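Local coordinates for protein VP1 (Merkel cell polyomavirus, PDB 4FMH) that forms the pentameric jelly-roll units of the icosahedral viral capsid and binds sialylated oligosaccharides through a site required for infection, at residues 43-46 with 47-50. Residues are numbered along the deposited sequence; the frame is centred on the assembly and turned at random. Where two conformers were deposited one is given.
Sequences SNWY and TYTY. With SIA (N-acetyl-alpha-neuraminic acid), chain U.
Thr47 and Tyr46 are the central residues of a type II beta turn from Trp45 to Tyr48, in the long loop between strands 11-28 and 71-76 of the jelly-roll VP1 subunit. Trp45 opens the turn and Tyr50 follows it; both belong to the sialylated glycan pocket. Thr47 sits at the third position of the turn with positive phi (82°). Its OG1 donates to Tyr46 O at 2.6 Å, in the carbonyl plane and on a lone pair. Its other branch, CG2, lies over one face of the Tyr46 ring, 3.7 Å from the centroid, in a CH-pi contact. Tyr46 O also accepts a hydrogen bond from Gln179 NE2 of a second subunit.

Tyr48 N completes the turn with a bent bond to Trp45 O at 2.9 Å. With CG beside its own backbone N (chi1 -61°), the Tyr48 ring turns a face to the indole. The six-membered ring of Trp45 meets that face by its edge, in a T-shaped pair with planes at 82°. Trp45 CE3 comes within 3.8 Å of Tyr48 CG. His272 also stacks with the Tyr48 ring, and the Tyr48 hydroxyl bonds to Leu149 O of the second subunit, so the tyrosine is held at both its ring and its tip.

Thr49 OG1 donates to Tyr50 O at 2.7 Å, a side-chain to backbone bond one residue on. Tyr50 approaches the pyrrole side of the indole, CE1 lying 4.3 Å from Trp45 CD1. The sialic acid acetamido group meets both rings. Trp45 NE1 makes a weak hydrogen bond to its O10 at 3.2 Å, and methyl C11 packs 3.7 Å from Tyr50 CD1.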
loop_
_atom_site.group_PDB
_atom_site.type_symbol
_atom_site.label_atom_id
_atom_site.label_comp_id
_atom_site.label_asym_id
_atom_site.label_seq_id
_atom_site.Cartn_x
_atom_site.Cartn_y
_atom_site.Cartn_z
ATOM N N SER B 43 36.694 -3.340 -11.368
ATOM C CA SER B 43 35.432 -3.079 -12.068
ATOM C C SER B 43 34.371 -4.175 -11.972
ATOM O O SER B 43 33.237 -3.978 -12.417
ATOM C CB SER B 43 35.686 -2.697 -13.529
ATOM O OG SER B 43 36.034 -1.326 -13.628
ATOM N N ASN B 44 34.724 -5.322 -11.394
ATOM C CA ASN B 44 33.739 -6.387 -11.198
ATOM C C ASN B 44 32.626 -5.962 -10.241
ATOM O O ASN B 44 31.547 -6.565 -10.222
ATOM C CB ASN B 44 34.396 -7.689 -10.730
ATOM C CG ASN B 44 35.101 -7.543 -9.403
ATOM O OD1 ASN B 44 34.607 -8.008 -8.372
ATOM N ND2 ASN B 44 36.264 -6.903 -9.419
ATOM N N TRP B 45 32.888 -4.915 -9.461
ATOM C CA TRP B 45 31.888 -4.374 -8.550
ATOM C C TRP B 45 31.159 -3.136 -9.100
ATOM O O TRP B 45 30.492 -2.421 -8.358
ATOM C CB TRP B 45 32.493 -4.120 -7.165
ATOM C CG TRP B 45 32.725 -5.403 -6.395
ATOM C CD1 TRP B 45 33.917 -5.880 -5.934
ATOM C CD2 TRP B 45 31.735 -6.378 -6.039
ATOM N NE1 TRP B 45 33.728 -7.088 -5.290
ATOM C CE2 TRP B 45 32.400 -7.415 -5.343
ATOM C CE3 TRP B 45 30.347 -6.468 -6.226
ATOM C CZ2 TRP B 45 31.723 -8.533 -4.836
ATOM C CZ3 TRP B 45 29.676 -7.582 -5.729
ATOM C CH2 TRP B 45 30.367 -8.598 -5.037
ATOM N N TYR B 46 31.289 -2.910 -10.405
ATOM C CA TYR B 46 30.543 -1.868 -11.106
ATOM C C TYR B 46 29.041 -2.028 -10.855
ATOM O O TYR B 46 28.487 -3.115 -11.030
ATOM C CB TYR B 46 30.848 -1.951 -12.599
ATOM C CG TYR B 46 30.063 -1.025 -13.489
ATOM C CD1 TYR B 46 30.113 0.363 -13.316
ATOM C CD2 TYR B 46 29.305 -1.535 -14.542
ATOM C CE1 TYR B 46 29.403 1.218 -14.160
ATOM C CE2 TYR B 46 28.592 -0.695 -15.385
ATOM C CZ TYR B 46 28.645 0.678 -15.188
ATOM O OH TYR B 46 27.939 1.501 -16.027
ATOM N N THR B 47 28.413 -0.920 -10.459
ATOM C CA THR B 47 26.989 -0.820 -10.047
ATOM C C THR B 47 26.736 -1.232 -8.592
ATOM O O THR B 47 25.583 -1.332 -8.161
ATOM C CB THR B 47 25.957 -1.492 -11.035
ATOM O OG1 THR B 47 25.926 -2.910 -10.835
ATOM C CG2 THR B 47 26.276 -1.167 -12.494
ATOM N N TYR B 48 27.820 -1.436 -7.846
ATOM C CA TYR B 48 27.758 -1.741 -6.417
ATOM C C TYR B 48 28.663 -0.804 -5.609
ATOM O O TYR B 48 29.507 -0.079 -6.168
ATOM C CB TYR B 48 28.188 -3.192 -6.138
ATOM C CG TYR B 48 27.348 -4.261 -6.788
ATOM C CD1 TYR B 48 26.302 -4.872 -6.086
ATOM C CD2 TYR B 48 27.608 -4.685 -8.099
ATOM C CE1 TYR B 48 25.525 -5.863 -6.676
ATOM C CE2 TYR B 48 26.838 -5.685 -8.694
ATOM C CZ TYR B 48 25.799 -6.261 -7.974
ATOM O OH TYR B 48 25.031 -7.239 -8.552
ATOM N N THR B 49 28.478 -0.827 -4.294
ATOM C CA THR B 49 29.426 -0.246 -3.360
ATOM C C THR B 49 30.420 -1.348 -2.989
ATOM O O THR B 49 30.307 -2.485 -3.468
ATOM C CB THR B 49 28.739 0.239 -2.057
ATOM O OG1 THR B 49 28.132 -0.876 -1.386
ATOM C CG2 THR B 49 27.686 1.299 -2.345
ATOM N N TYR B 50 31.394 -1.015 -2.143
ATOM C CA TYR B 50 32.131 -2.044 -1.412
ATOM C C TYR B 50 31.300 -2.441 -0.186
ATOM O O TYR B 50 30.094 -2.179 -0.136
ATOM C CB TYR B 50 33.540 -1.565 -1.016
ATOM C CG TYR B 50 34.560 -1.573 -2.142
ATOM C CD1 TYR B 50 34.227 -2.022 -3.426
ATOM C CD2 TYR B 50 35.878 -1.171 -1.909
ATOM C CE1 TYR B 50 35.171 -2.046 -4.448
ATOM C CE2 TYR B 50 36.828 -1.188 -2.923
ATOM C CZ TYR B 50 36.468 -1.624 -4.188
ATOM O OH TYR B 50 37.410 -1.641 -5.190
HETATM C C1 SIA U . 33.973 -11.139 2.283
HETATM C C2 SIA U . 34.820 -11.335 1.024
HETATM C C3 SIA U . 33.933 -11.129 -0.219
HETATM C C4 SIA U . 33.602 -9.665 -0.525
HETATM C C5 SIA U . 34.857 -8.795 -0.517
HETATM C C6 SIA U . 35.699 -9.012 0.747
HETATM C C7 SIA U . 37.035 -8.253 0.633
HETATM C C8 SIA U . 37.776 -8.055 1.964
HETATM C C9 SIA U . 38.461 -9.317 2.479
HETATM C C10 SIA U . 34.824 -6.649 -1.712
HETATM C C11 SIA U . 34.307 -5.245 -1.708
HETATM N N5 SIA U . 34.454 -7.405 -0.673
HETATM O O1A SIA U . 32.755 -11.444 2.252
HETATM O O1B SIA U . 34.504 -10.695 3.331
HETATM O O4 SIA U . 32.971 -9.542 -1.814
HETATM O O6 SIA U . 35.937 -10.416 0.986
HETATM O O7 SIA U . 37.879 -8.899 -0.330
HETATM O O8 SIA U . 38.772 -7.029 1.829
HETATM O O9 SIA U . 37.620 -9.904 3.476
HETATM O O10 SIA U . 35.539 -7.057 -2.612
#